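Local atomic coordinates of TcpB (Brucella melitensis, PDB entry 4LQC), a protein that is a bacterial TIR-domain protein, built on a flavodoxin-like alpha/beta fold with a parallel central sheet. Residues B[11-16]-B[20-25]; B[28-31]-B[35-38]; B[39-44]-B[50-55]; B[70-75]-B[108-113]. The protein carries 2 engineered substitutions. One frame throughout, in Å; residues are numbered along the deposited sequence.

In the fold
All four contacts lie in one TIR domain, but at different depths. Contact 1 is core: strand 7-14 meets helix 18-31 through fully buried, almost wholly apolar side chains. Contacts 2 and 3 are half buried and share strand 36-43, at the margin of the sheet; contact 2 meets it with the end of helix 18-31, and contact 3 ties its far end to helix 49-57. R30 reaches one backbone carbonyl, K52 two. Contact 4, a partly buried aromatic pair between helix 69-72 and the loop leading into helix 112-116, lies about 26 Å from contact 2, centre to centre. It meets contact 1 through the salt bridge E16-K74, and contact 3 where L43 packs on F71.

Contact 1: residues B[11-16]-B[20-25]; sequences IAHAIE and AFVQDL. Engineered in segment 11-16: A12 (natural residue Ser), I15 (natural residue Ser).
V22 splits its two methyl branches between different parts of H13. CG2 presses on H13 CB at 3.5 Å, while V22 CG1 sits over the imidazole face, 4.1 Å from the centroid of the H13 ring and 11° off its normal, a CH-pi contact. The two side chains meet at about a right angle, and a beta-branched residue suits this place because it offers one methyl to each surface. H13 is kept from turning by its own strand: a chi1 of 56° folds the ring back along the chain, where H13 ND1 donates to I11 O at 2.8 Å, with the acceptor close to the ring plane.

Two residues along, I11 faces the helix as well, as strand alternation demands. Its long branch reaches furthest, I11 CD1 lying 4.0 Å from V22 CG1 and 3.8 Å from L25 CD2. By contrast, Q23 and D24, on the side of the helix turned from the strand, are exposed, and polar residues suit that surface.

Strand 11-14 and helix 20-25 run nearly antiparallel, as the first half of a beta-alpha-beta unit. I64 and V66 of strand 60-68 flank I11, Y38 of strand 36-43 packs on V22, and L25 continues into V127, I130 and L134 of helix 127-136.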
loop_
_atom_site.group_PDB
_atom_site.type_symbol
_atom_site.label_atom_id
_atom_site.label_comp_id
_atom_site.label_asym_id
_atom_site.label_seq_id
_atom_site.Cartn_x
_atom_site.Cartn_y
_atom_site.Cartn_z
ATOM N N ILE B 11 18.044 -6.982 5.136
ATOM C CA ILE B 11 16.620 -6.764 4.884
ATOM C C ILE B 11 15.729 -7.816 5.538
ATOM O O ILE B 11 15.648 -8.964 5.085
ATOM C CB ILE B 11 16.310 -6.592 3.381
ATOM C CG1 ILE B 11 14.817 -6.417 3.169
ATOM C CG2 ILE B 11 16.824 -7.763 2.591
ATOM C CD1 ILE B 11 14.471 -5.725 1.861
ATOM N N ALA B 12 15.098 -7.399 6.638
ATOM C CA ALA B 12 14.174 -8.227 7.395
ATOM C C ALA B 12 12.805 -8.222 6.729
ATOM O O ALA B 12 12.287 -7.172 6.371
ATOM C CB ALA B 12 14.062 -7.710 8.831
ATOM N N HIS B 13 12.209 -9.398 6.579
ATOM C CA HIS B 13 10.980 -9.511 5.812
ATOM C C HIS B 13 10.251 -10.777 6.212
ATOM O O HIS B 13 10.863 -11.723 6.720
ATOM C CB HIS B 13 11.349 -9.625 4.345
ATOM C CG HIS B 13 12.272 -10.766 4.057
ATOM N ND1 HIS B 13 13.620 -10.723 4.343
ATOM C CD2 HIS B 13 12.042 -11.987 3.518
ATOM C CE1 HIS B 13 14.182 -11.866 3.986
ATOM N NE2 HIS B 13 13.247 -12.651 3.483
ATOM N N ALA B 14 8.944 -10.794 5.993
ATOM C CA ALA B 14 8.175 -12.015 6.149
ATOM C C ALA B 14 8.518 -12.947 4.990
ATOM O O ALA B 14 8.851 -12.492 3.896
ATOM C CB ALA B 14 6.689 -11.696 6.162
ATOM N N ILE B 15 8.455 -14.250 5.214
ATOM C CA ILE B 15 8.792 -15.176 4.142
ATOM C C ILE B 15 7.894 -14.995 2.924
ATOM O O ILE B 15 8.346 -15.130 1.791
ATOM C CB ILE B 15 8.740 -16.647 4.599
ATOM C CG1 ILE B 15 9.044 -17.570 3.408
ATOM C CG2 ILE B 15 7.389 -16.967 5.231
ATOM C CD1 ILE B 15 9.141 -19.035 3.764
ATOM N N GLU B 16 6.631 -14.651 3.157
ATOM C CA GLU B 16 5.656 -14.533 2.080
ATOM C C GLU B 16 6.074 -13.478 1.072
ATOM O O GLU B 16 5.657 -13.520 -0.084
ATOM C CB GLU B 16 4.271 -14.202 2.638
ATOM C CG GLU B 16 3.592 -15.355 3.367
ATOM C CD GLU B 16 3.912 -15.386 4.850
ATOM O OE1 GLU B 16 4.685 -14.515 5.325
ATOM O OE2 GLU B 16 3.390 -16.279 5.560
ATOM N N ALA B 20 9.099 -12.237 -3.802
ATOM C CA ALA B 20 8.464 -11.178 -4.581
ATOM C C ALA B 20 9.240 -9.865 -4.435
ATOM O O ALA B 20 10.366 -9.755 -4.925
ATOM C CB ALA B 20 7.014 -11.008 -4.179
ATOM N N PHE B 21 8.648 -8.880 -3.757
ATOM C CA PHE B 21 9.280 -7.566 -3.601
ATOM C C PHE B 21 10.694 -7.612 -3.022
ATOM O O PHE B 21 11.570 -6.887 -3.497
ATOM C CB PHE B 21 8.415 -6.594 -2.773
ATOM C CG PHE B 21 9.111 -5.281 -2.461
ATOM C CD1 PHE B 21 9.351 -4.354 -3.467
ATOM C CD2 PHE B 21 9.553 -4.994 -1.173
ATOM C CE1 PHE B 21 10.006 -3.154 -3.194
ATOM C CE2 PHE B 21 10.208 -3.795 -0.896
ATOM C CZ PHE B 21 10.435 -2.877 -1.915
ATOM N N VAL B 22 10.925 -8.439 -2.002
ATOM C CA VAL B 22 12.254 -8.489 -1.391
ATOM C C VAL B 22 13.334 -8.898 -2.411
ATOM O O VAL B 22 14.388 -8.269 -2.491
ATOM C CB VAL B 22 12.294 -9.403 -0.135
ATOM C CG1 VAL B 22 13.685 -9.396 0.498
ATOM C CG2 VAL B 22 11.238 -8.970 0.871
ATOM N N GLN B 23 13.079 -9.923 -3.210
ATOM C CA GLN B 23 14.096 -10.330 -4.183
ATOM C C GLN B 23 14.332 -9.244 -5.231
ATOM O O GLN B 23 15.482 -8.962 -5.592
ATOM C CB GLN B 23 13.750 -11.661 -4.852
ATOM C CG GLN B 23 14.975 -12.397 -5.398
ATOM C CD GLN B 23 14.612 -13.604 -6.240
ATOM O OE1 GLN B 23 13.473 -13.739 -6.693
ATOM N NE2 GLN B 23 15.586 -14.485 -6.470
ATOM N N ASP B 24 13.250 -8.648 -5.723
ATOM C CA ASP B 24 13.336 -7.457 -6.562
ATOM C C ASP B 24 14.284 -6.405 -5.981
ATOM O O ASP B 24 15.196 -5.945 -6.661
ATOM C CB ASP B 24 11.960 -6.795 -6.682
ATOM C CG ASP B 24 10.948 -7.641 -7.436
ATOM O OD1 ASP B 24 9.840 -7.110 -7.697
ATOM O OD2 ASP B 24 11.249 -8.814 -7.750
ATOM N N LEU B 25 14.050 -6.017 -4.725
ATOM C CA LEU B 25 14.835 -4.967 -4.068
ATOM C C LEU B 25 16.273 -5.397 -3.758
ATOM O O LEU B 25 17.190 -4.574 -3.777
ATOM C CB LEU B 25 14.143 -4.504 -2.788
ATOM C CG LEU B 25 14.866 -3.417 -1.996
ATOM C CD1 LEU B 25 15.196 -2.198 -2.852
ATOM C CD2 LEU B 25 14.028 -3.015 -0.792
#

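Contact 2: residues B[28-31]-B[35-38]; sequences ALRD and KIFY
With CG turned anti to its carbonyl carbon (chi1 -79°) and the chain extended from CG to NE, R30 carries its guanidinium from the end of helix 18-31 back over I36 to the strand. This is the helix-to-strand half of a beta-alpha-beta unit in the TIR fold, where the chain leaves the helix and, after a short loop, enters strand 36-43.

The polar end of R30 makes one bond across the contact. R30 NH2 donates to I36 O at 3.0 Å, fairly straight at 160° and nearly along the C=O axis, with the oxygen at the edge of the guanidinium and close to its plane. Arginine fits here because its aliphatic stem can cover a hydrophobic neighbour while its charged head stays at the exposed rim. R30 CG indeed lies 3.4 Å from I36 CD1.

Beneath that stem I36 is buried, its side chain pointing into the angle between L29 and R30. The fit is tight, and the chi2 of 124°, well off a staggered value, is consistent with a squeezed terminal methyl. L29 and I36 both also rest on F9 of strand 7-14, and L29 goes on to A131 and L134 of helix 127-136, so leucine suits this buried place among apolar side chains. Y38 closes the far end: its hydroxyl is bonded to K18 O, and its CB lies 4.3 Å from R30 NH2. I36 CD1 is as close to L29 CB as to the arginine stem, at 3.4 Å.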
loop_
_atom_site.group_PDB
_atom_site.type_symbol
_atom_site.label_atom_id
_atom_site.label_comp_id
_atom_site.label_asym_id
_atom_site.label_seq_id
_atom_site.Cartn_x
_atom_site.Cartn_y
_atom_site.Cartn_z
ATOM N N ALA B 28 18.085 -5.158 -7.226
ATOM C CA ALA B 28 18.286 -3.782 -7.666
ATOM C C ALA B 28 19.392 -3.110 -6.863
ATOM O O ALA B 28 20.151 -2.286 -7.388
ATOM C CB ALA B 28 17.000 -2.996 -7.525
ATOM N N LEU B 29 19.469 -3.453 -5.583
ATOM C CA LEU B 29 20.433 -2.823 -4.701
ATOM C C LEU B 29 21.819 -3.396 -4.967
ATOM O O LEU B 29 22.802 -2.669 -4.960
ATOM C CB LEU B 29 20.026 -3.002 -3.232
ATOM C CG LEU B 29 19.157 -1.938 -2.535
ATOM C CD1 LEU B 29 18.918 -2.298 -1.070
ATOM C CD2 LEU B 29 19.791 -0.561 -2.627
ATOM N N ARG B 30 21.886 -4.702 -5.214
ATOM C CA ARG B 30 23.131 -5.370 -5.578
ATOM C C ARG B 30 23.623 -4.888 -6.927
ATOM O O ARG B 30 24.824 -4.822 -7.179
ATOM C CB ARG B 30 22.935 -6.890 -5.605
ATOM C CG ARG B 30 22.957 -7.501 -4.218
ATOM C CD ARG B 30 22.894 -9.017 -4.199
ATOM N NE ARG B 30 22.911 -9.512 -2.820
ATOM C CZ ARG B 30 22.437 -10.695 -2.437
ATOM N NH1 ARG B 30 21.906 -11.528 -3.327
ATOM N NH2 ARG B 30 22.478 -11.037 -1.151
ATOM N N ASP B 31 22.689 -4.526 -7.794
ATOM C CA ASP B 31 23.050 -4.067 -9.125
ATOM C C ASP B 31 23.707 -2.682 -9.070
ATOM O O ASP B 31 24.453 -2.300 -9.967
ATOM C CB ASP B 31 21.815 -4.065 -10.023
ATOM C CG ASP B 31 22.164 -3.973 -11.486
ATOM O OD1 ASP B 31 23.154 -4.615 -11.926
ATOM O OD2 ASP B 31 21.439 -3.247 -12.200
ATOM N N LYS B 35 26.172 -3.906 -0.715
ATOM C CA LYS B 35 26.227 -5.217 -0.080
ATOM C C LYS B 35 25.026 -5.415 0.857
ATOM O O LYS B 35 24.808 -4.619 1.766
ATOM C CB LYS B 35 27.569 -5.398 0.653
ATOM C CG LYS B 35 28.770 -5.026 -0.239
ATOM C CD LYS B 35 30.139 -5.320 0.400
ATOM C CE LYS B 35 30.898 -4.029 0.728
ATOM N NZ LYS B 35 30.928 -3.043 -0.411
ATOM N N ILE B 36 24.240 -6.466 0.617
ATOM C CA ILE B 36 22.989 -6.702 1.362
ATOM C C ILE B 36 22.854 -8.125 1.868
ATOM O O ILE B 36 22.980 -9.085 1.081
ATOM C CB ILE B 36 21.748 -6.460 0.485
ATOM C CG1 ILE B 36 21.938 -5.218 -0.368
ATOM C CG2 ILE B 36 20.483 -6.291 1.337
ATOM C CD1 ILE B 36 21.767 -5.522 -1.786
ATOM N N PHE B 37 22.600 -8.251 3.173
ATOM C CA PHE B 37 22.219 -9.519 3.784
ATOM C C PHE B 37 20.716 -9.725 3.605
ATOM O O PHE B 37 19.917 -8.794 3.784
ATOM C CB PHE B 37 22.541 -9.530 5.287
ATOM C CG PHE B 37 24.004 -9.716 5.608
ATOM C CD1 PHE B 37 24.661 -10.875 5.241
ATOM C CD2 PHE B 37 24.707 -8.741 6.298
ATOM C CE1 PHE B 37 25.991 -11.055 5.539
ATOM C CE2 PHE B 37 26.035 -8.914 6.605
ATOM C CZ PHE B 37 26.680 -10.075 6.226
ATOM N N TYR B 38 20.330 -10.953 3.287
ATOM C CA TYR B 38 18.965 -11.233 2.876
ATOM C C TYR B 38 18.471 -12.574 3.408
ATOM O O TYR B 38 17.521 -12.623 4.193
ATOM C CB TYR B 38 18.937 -11.154 1.343
ATOM C CG TYR B 38 17.842 -11.850 0.580
ATOM C CD1 TYR B 38 16.513 -11.759 0.961
ATOM C CD2 TYR B 38 18.145 -12.524 -0.597
ATOM C CE1 TYR B 38 15.518 -12.377 0.215
ATOM C CE2 TYR B 38 17.178 -13.134 -1.336
ATOM C CZ TYR B 38 15.861 -13.062 -0.938
ATOM O OH TYR B 38 14.890 -13.683 -1.704
#

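Contact 3: residues B[39-44]-B[50-55]; sequences DAYTLK and RRKIDQ
The end of an edge strand and the start of the following helix are clasped by K52, which reaches from helix 49-57 to the backbone of strand 36-43. Its ammonium bonds two carbonyls, K52 NZ lying 2.7 Å from A40 O and 3.1 Å from T42 O, and it stands above the plane of each carbonyl. Lysine is apt because a long flexible chain ends in an ammonium that can serve two carbonyls at once. A bend at chi2 (-89°) turns the chain toward them, and its aliphatic part slides past L43, with K52 CG 3.9 Å from L43 CD2.

The segments bracket the connection between the second strand and second helix of the TIR fold, the position of the BB loop in this family. T42 points away from the helix and its OG1 is hydrogen-bonded to K18 NZ, while L43 is buried against the engineered A12 and against W76.

Y41 fills the other half of the contact. K52 O approaches the edge of its ring, 3.6 Å from Y41 CE1, and F10 meets the same ring at an angle of about 40°. At the exposed rim Q55, extended beyond CG, brings its amide obliquely to the hydroxyl end of Y41, the two planes 62° apart; Q55 NE2 makes a weak hydrogen bond to Y41 OH at 3.5 Å.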
loop_
_atom_site.group_PDB
_atom_site.type_symbol
_atom_site.label_atom_id
_atom_site.label_comp_id
_atom_site.label_asym_id
_atom_site.label_seq_id
_atom_site.Cartn_x
_atom_site.Cartn_y
_atom_site.Cartn_z
ATOM N N ASP B 39 19.139 -13.653 3.007
ATOM C CA ASP B 39 18.670 -15.009 3.312
ATOM C C ASP B 39 18.439 -15.328 4.791
ATOM O O ASP B 39 17.498 -16.057 5.114
ATOM C CB ASP B 39 19.608 -16.067 2.723
ATOM C CG ASP B 39 19.186 -17.476 3.089
ATOM O OD1 ASP B 39 18.159 -17.946 2.566
ATOM O OD2 ASP B 39 19.870 -18.118 3.904
ATOM N N ALA B 40 19.293 -14.802 5.672
ATOM C CA ALA B 40 19.227 -15.119 7.104
ATOM C C ALA B 40 18.281 -14.209 7.862
ATOM O O ALA B 40 18.152 -14.301 9.083
ATOM C CB ALA B 40 20.631 -15.077 7.744
ATOM N N TYR B 41 17.617 -13.320 7.136
ATOM C CA TYR B 41 16.753 -12.350 7.779
ATOM C C TYR B 41 15.295 -12.537 7.419
ATOM O O TYR B 41 14.505 -11.605 7.490
ATOM C CB TYR B 41 17.255 -10.931 7.497
ATOM C CG TYR B 41 18.577 -10.720 8.191
ATOM C CD1 TYR B 41 18.620 -10.412 9.546
ATOM C CD2 TYR B 41 19.777 -10.900 7.521
ATOM C CE1 TYR B 41 19.817 -10.258 10.200
ATOM C CE2 TYR B 41 20.990 -10.737 8.175
ATOM C CZ TYR B 41 20.997 -10.422 9.513
ATOM O OH TYR B 41 22.184 -10.270 10.184
ATOM N N THR B 42 14.938 -13.759 7.052
ATOM C CA THR B 42 13.535 -14.095 6.904
ATOM C C THR B 42 12.927 -14.255 8.286
ATOM O O THR B 42 13.471 -14.952 9.148
ATOM C CB THR B 42 13.337 -15.395 6.116
ATOM O OG1 THR B 42 13.881 -15.244 4.802
ATOM C CG2 THR B 42 11.871 -15.713 6.007
ATOM N N LEU B 43 11.800 -13.597 8.506
ATOM C CA LEU B 43 11.158 -13.642 9.810
ATOM C C LEU B 43 10.014 -14.633 9.760
ATOM O O LEU B 43 9.181 -14.592 8.844
ATOM C CB LEU B 43 10.639 -12.256 10.181
ATOM C CG LEU B 43 11.779 -11.245 10.302
ATOM C CD1 LEU B 43 11.272 -9.831 10.047
ATOM C CD2 LEU B 43 12.436 -11.367 11.667
ATOM N N LYS B 44 9.989 -15.532 10.735
ATOM C CA LYS B 44 8.952 -16.545 10.809
ATOM C C LYS B 44 8.256 -16.407 12.141
ATOM O O LYS B 44 8.815 -15.824 13.072
ATOM C CB LYS B 44 9.567 -17.940 10.694
ATOM C CG LYS B 44 10.251 -18.212 9.364
ATOM C CD LYS B 44 10.994 -19.526 9.408
ATOM C CE LYS B 44 11.371 -19.997 8.008
ATOM N NZ LYS B 44 12.407 -19.132 7.378
ATOM N N ARG B 50 13.419 -8.223 17.743
ATOM C CA ARG B 50 14.418 -7.374 18.384
ATOM C C ARG B 50 15.795 -7.965 18.205
ATOM O O ARG B 50 16.746 -7.256 17.857
ATOM C CB ARG B 50 14.103 -7.251 19.880
ATOM C CG ARG B 50 15.096 -6.437 20.702
ATOM C CD ARG B 50 14.649 -6.369 22.173
ATOM N NE ARG B 50 14.319 -7.699 22.686
ATOM C CZ ARG B 50 15.207 -8.557 23.198
ATOM N NH1 ARG B 50 16.495 -8.230 23.272
ATOM N NH2 ARG B 50 14.809 -9.755 23.632
ATOM N N ARG B 51 15.896 -9.273 18.439
ATOM C CA ARG B 51 17.165 -9.977 18.335
ATOM C C ARG B 51 17.619 -10.082 16.891
ATOM O O ARG B 51 18.808 -9.957 16.595
ATOM C CB ARG B 51 17.061 -11.363 18.976
ATOM C CG ARG B 51 17.042 -11.305 20.489
ATOM C CD ARG B 51 17.030 -12.689 21.113
ATOM N NE ARG B 51 18.188 -13.471 20.695
ATOM C CZ ARG B 51 19.383 -13.407 21.273
ATOM N NH1 ARG B 51 19.587 -12.592 22.304
ATOM N NH2 ARG B 51 20.379 -14.159 20.818
ATOM N N LYS B 52 16.672 -10.309 15.987
ATOM C CA LYS B 52 16.994 -10.353 14.565
ATOM C C LYS B 52 17.490 -8.991 14.066
ATOM O O LYS B 52 18.445 -8.916 13.291
ATOM C CB LYS B 52 15.773 -10.809 13.764
ATOM C CG LYS B 52 15.594 -12.316 13.694
ATOM C CD LYS B 52 16.357 -12.901 12.492
ATOM C CE LYS B 52 15.981 -14.354 12.258
ATOM N NZ LYS B 52 16.128 -14.740 10.813
ATOM N N ILE B 53 16.828 -7.919 14.501
ATOM C CA ILE B 53 17.278 -6.563 14.198
ATOM C C ILE B 53 18.678 -6.284 14.778
ATOM O O ILE B 53 19.562 -5.766 14.079
ATOM C CB ILE B 53 16.294 -5.529 14.740
ATOM C CG1 ILE B 53 14.994 -5.551 13.931
ATOM C CG2 ILE B 53 16.912 -4.137 14.709
ATOM C CD1 ILE B 53 15.182 -5.307 12.460
ATOM N N ASP B 54 18.869 -6.607 16.056
ATOM C CA ASP B 54 20.179 -6.480 16.699
ATOM C C ASP B 54 21.263 -7.181 15.896
ATOM O O ASP B 54 22.307 -6.590 15.588
ATOM C CB ASP B 54 20.152 -7.109 18.091
ATOM C CG ASP B 54 19.534 -6.201 19.131
ATOM O OD1 ASP B 54 19.419 -4.983 18.856
ATOM O OD2 ASP B 54 19.175 -6.715 20.222
ATOM N N GLN B 55 21.007 -8.449 15.572
ATOM C CA GLN B 55 21.953 -9.246 14.815
ATOM C C GLN B 55 22.340 -8.574 13.496
ATOM O O GLN B 55 23.528 -8.469 13.165
ATOM C CB GLN B 55 21.394 -10.647 14.560
ATOM C CG GLN B 55 22.181 -11.443 13.520
ATOM C CD GLN B 55 21.548 -12.786 13.230
ATOM O OE1 GLN B 55 21.062 -13.458 14.141
ATOM N NE2 GLN B 55 21.529 -13.177 11.959
#

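Contact 4: residues B[70-75]-B[108-113]; sequences HFFSKQ and RRFSPS
F72 sets its CB squarely over the ring of F110, 3.5 Å from the ring centroid and 15° off the normal, in a CH-pi contact. The two rings themselves are almost parallel, with planes 6° apart, yet they are slid so far that they barely overlap, and their centroids are 4.9 Å apart. The base of each side chain therefore meets the ring of the other: F72 CG lies 3.6 Å from F110 CD2, and F72 CD1 lies 3.7 Å from F110 CB. In F72, CG stands anti to the carbonyl carbon (chi1 -66°), which carries its ring to the side and leaves CB over F110.

Phenylalanine suits both places because it provides a broad flat face without polar demands. F72 is buried and also touches L67 of the sheet; F110 stays partly exposed, and L81 of helix 78-83 touches both side chains.

A turn shapes the backbone on one side of this pair and a cap on the other. A type I turn runs from F72 to Q75, with Q75 N bonded to F72 O at 2.9 Å, and S73 OG donates to H70 O at 3.0 Å. On the other segment S111 occupies the N-cap of helix 112-116, its OG bonded to L114 N and to D82. P112 follows naturally, since the first turn of a helix needs no N-H from it. Such a serine cap followed by proline is a familiar helix start, here placed beside the type I turn F72-Q75.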
loop_
_atom_site.group_PDB
_atom_site.type_symbol
_atom_site.label_atom_id
_atom_site.label_comp_id
_atom_site.label_asym_id
_atom_site.label_seq_id
_atom_site.Cartn_x
_atom_site.Cartn_y
_atom_site.Cartn_z
ATOM N N HIS B 70 1.950 -9.462 5.596
ATOM C CA HIS B 70 2.553 -10.705 6.090
ATOM C C HIS B 70 3.548 -10.444 7.202
ATOM O O HIS B 70 3.815 -11.318 8.031
ATOM C CB HIS B 70 3.218 -11.447 4.942
ATOM C CG HIS B 70 2.336 -11.570 3.747
ATOM N ND1 HIS B 70 1.278 -12.455 3.695
ATOM C CD2 HIS B 70 2.321 -10.894 2.575
ATOM C CE1 HIS B 70 0.659 -12.326 2.536
ATOM N NE2 HIS B 70 1.273 -11.386 1.839
ATOM N N PHE B 71 4.100 -9.238 7.228
ATOM C CA PHE B 71 4.970 -8.870 8.324
ATOM C C PHE B 71 4.145 -8.772 9.604
ATOM O O PHE B 71 4.395 -9.485 10.575
ATOM C CB PHE B 71 5.690 -7.557 8.046
ATOM C CG PHE B 71 6.607 -7.133 9.167
ATOM C CD1 PHE B 71 7.868 -7.690 9.284
ATOM C CD2 PHE B 71 6.201 -6.188 10.108
ATOM C CE1 PHE B 71 8.715 -7.324 10.324
ATOM C CE2 PHE B 71 7.047 -5.815 11.121
ATOM C CZ PHE B 71 8.315 -6.389 11.231
ATOM N N PHE B 72 3.143 -7.905 9.603
ATOM C CA PHE B 72 2.361 -7.687 10.821
ATOM C C PHE B 72 1.583 -8.933 11.242
ATOM O O PHE B 72 1.325 -9.122 12.430
ATOM C CB PHE B 72 1.400 -6.522 10.654
ATOM C CG PHE B 72 2.076 -5.195 10.495
ATOM C CD1 PHE B 72 2.835 -4.661 11.516
ATOM C CD2 PHE B 72 1.914 -4.457 9.328
ATOM C CE1 PHE B 72 3.450 -3.426 11.374
ATOM C CE2 PHE B 72 2.516 -3.220 9.181
ATOM C CZ PHE B 72 3.292 -2.708 10.202
ATOM N N SER B 73 1.232 -9.790 10.282
ATOM C CA SER B 73 0.457 -10.996 10.590
ATOM C C SER B 73 1.209 -11.938 11.525
ATOM O O SER B 73 0.597 -12.788 12.168
ATOM C CB SER B 73 0.064 -11.746 9.322
ATOM O OG SER B 73 1.162 -12.482 8.819
ATOM N N LYS B 74 2.530 -11.781 11.611
ATOM C CA LYS B 74 3.340 -12.611 12.494
ATOM C C LYS B 74 3.046 -12.277 13.956
ATOM O O LYS B 74 3.517 -12.961 14.847
ATOM C CB LYS B 74 4.839 -12.430 12.224
ATOM C CG LYS B 74 5.277 -12.614 10.781
ATOM C CD LYS B 74 5.037 -14.037 10.277
ATOM C CE LYS B 74 4.963 -14.074 8.750
ATOM N NZ LYS B 74 4.706 -15.445 8.231
ATOM N N GLN B 75 2.273 -11.219 14.185
ATOM C CA GLN B 75 1.881 -10.820 15.531
ATOM C C GLN B 75 3.088 -10.555 16.432
ATOM O O GLN B 75 3.271 -11.232 17.446
ATOM C CB GLN B 75 0.964 -11.877 16.165
ATOM C CG GLN B 75 -0.437 -11.972 15.536
ATOM C CD GLN B 75 -1.352 -12.950 16.280
ATOM O OE1 GLN B 75 -0.893 -13.960 16.830
ATOM N NE2 GLN B 75 -2.649 -12.647 16.308
ATOM N N ARG B 108 -1.324 1.469 11.800
ATOM C CA ARG B 108 -1.658 2.088 13.084
ATOM C C ARG B 108 -2.323 1.079 14.005
ATOM O O ARG B 108 -2.202 1.166 15.212
ATOM C CB ARG B 108 -2.570 3.311 12.906
ATOM C CG ARG B 108 -2.917 3.972 14.227
ATOM C CD ARG B 108 -3.748 5.197 14.057
ATOM N NE ARG B 108 -5.081 4.883 13.551
ATOM C CZ ARG B 108 -6.117 4.564 14.327
ATOM N NH1 ARG B 108 -5.958 4.506 15.652
ATOM N NH2 ARG B 108 -7.309 4.304 13.779
ATOM N N ARG B 109 -3.017 0.107 13.428
ATOM C CA ARG B 109 -3.618 -0.955 14.226
ATOM C C ARG B 109 -2.549 -1.758 14.957
ATOM O O ARG B 109 -2.816 -2.306 16.016
ATOM C CB ARG B 109 -4.436 -1.904 13.356
ATOM C CG ARG B 109 -5.523 -2.660 14.113
ATOM C CD ARG B 109 -6.399 -3.494 13.164
ATOM N NE ARG B 109 -6.503 -2.887 11.836
ATOM C CZ ARG B 109 -7.552 -2.204 11.385
ATOM N NH1 ARG B 109 -8.636 -2.037 12.147
ATOM N NH2 ARG B 109 -7.522 -1.705 10.153
ATOM N N PHE B 110 -1.346 -1.837 14.396
ATOM C CA PHE B 110 -0.261 -2.576 15.052
ATOM C C PHE B 110 0.692 -1.655 15.824
ATOM O O PHE B 110 1.190 -2.019 16.898
ATOM C CB PHE B 110 0.498 -3.434 14.039
ATOM C CG PHE B 110 -0.315 -4.567 13.489
ATOM C CD1 PHE B 110 -0.453 -5.744 14.200
ATOM C CD2 PHE B 110 -0.960 -4.455 12.274
ATOM C CE1 PHE B 110 -1.210 -6.795 13.710
ATOM C CE2 PHE B 110 -1.718 -5.511 11.770
ATOM C CZ PHE B 110 -1.842 -6.684 12.494
ATOM N N SER B 111 0.950 -0.466 15.280
ATOM C CA SER B 111 1.832 0.493 15.944
ATOM C C SER B 111 1.643 1.906 15.432
ATOM O O SER B 111 2.098 2.226 14.333
ATOM C CB SER B 111 3.297 0.110 15.753
ATOM O OG SER B 111 4.121 1.233 16.021
ATOM N N PRO B 112 0.976 2.754 16.237
ATOM C CA PRO B 112 0.788 4.172 15.926
ATOM C C PRO B 112 2.101 4.903 15.671
ATOM O O PRO B 112 2.152 5.740 14.774
ATOM C CB PRO B 112 0.087 4.702 17.185
ATOM C CG PRO B 112 -0.749 3.558 17.621
ATOM C CD PRO B 112 0.111 2.331 17.358
ATOM N N SER B 113 3.147 4.598 16.432
ATOM C CA SER B 113 4.442 5.253 16.222
ATOM C C SER B 113 5.054 4.903 14.861
ATOM O O SER B 113 5.615 5.759 14.175
ATOM C CB SER B 113 5.406 4.915 17.353
ATOM O OG SER B 113 5.243 3.567 17.746
#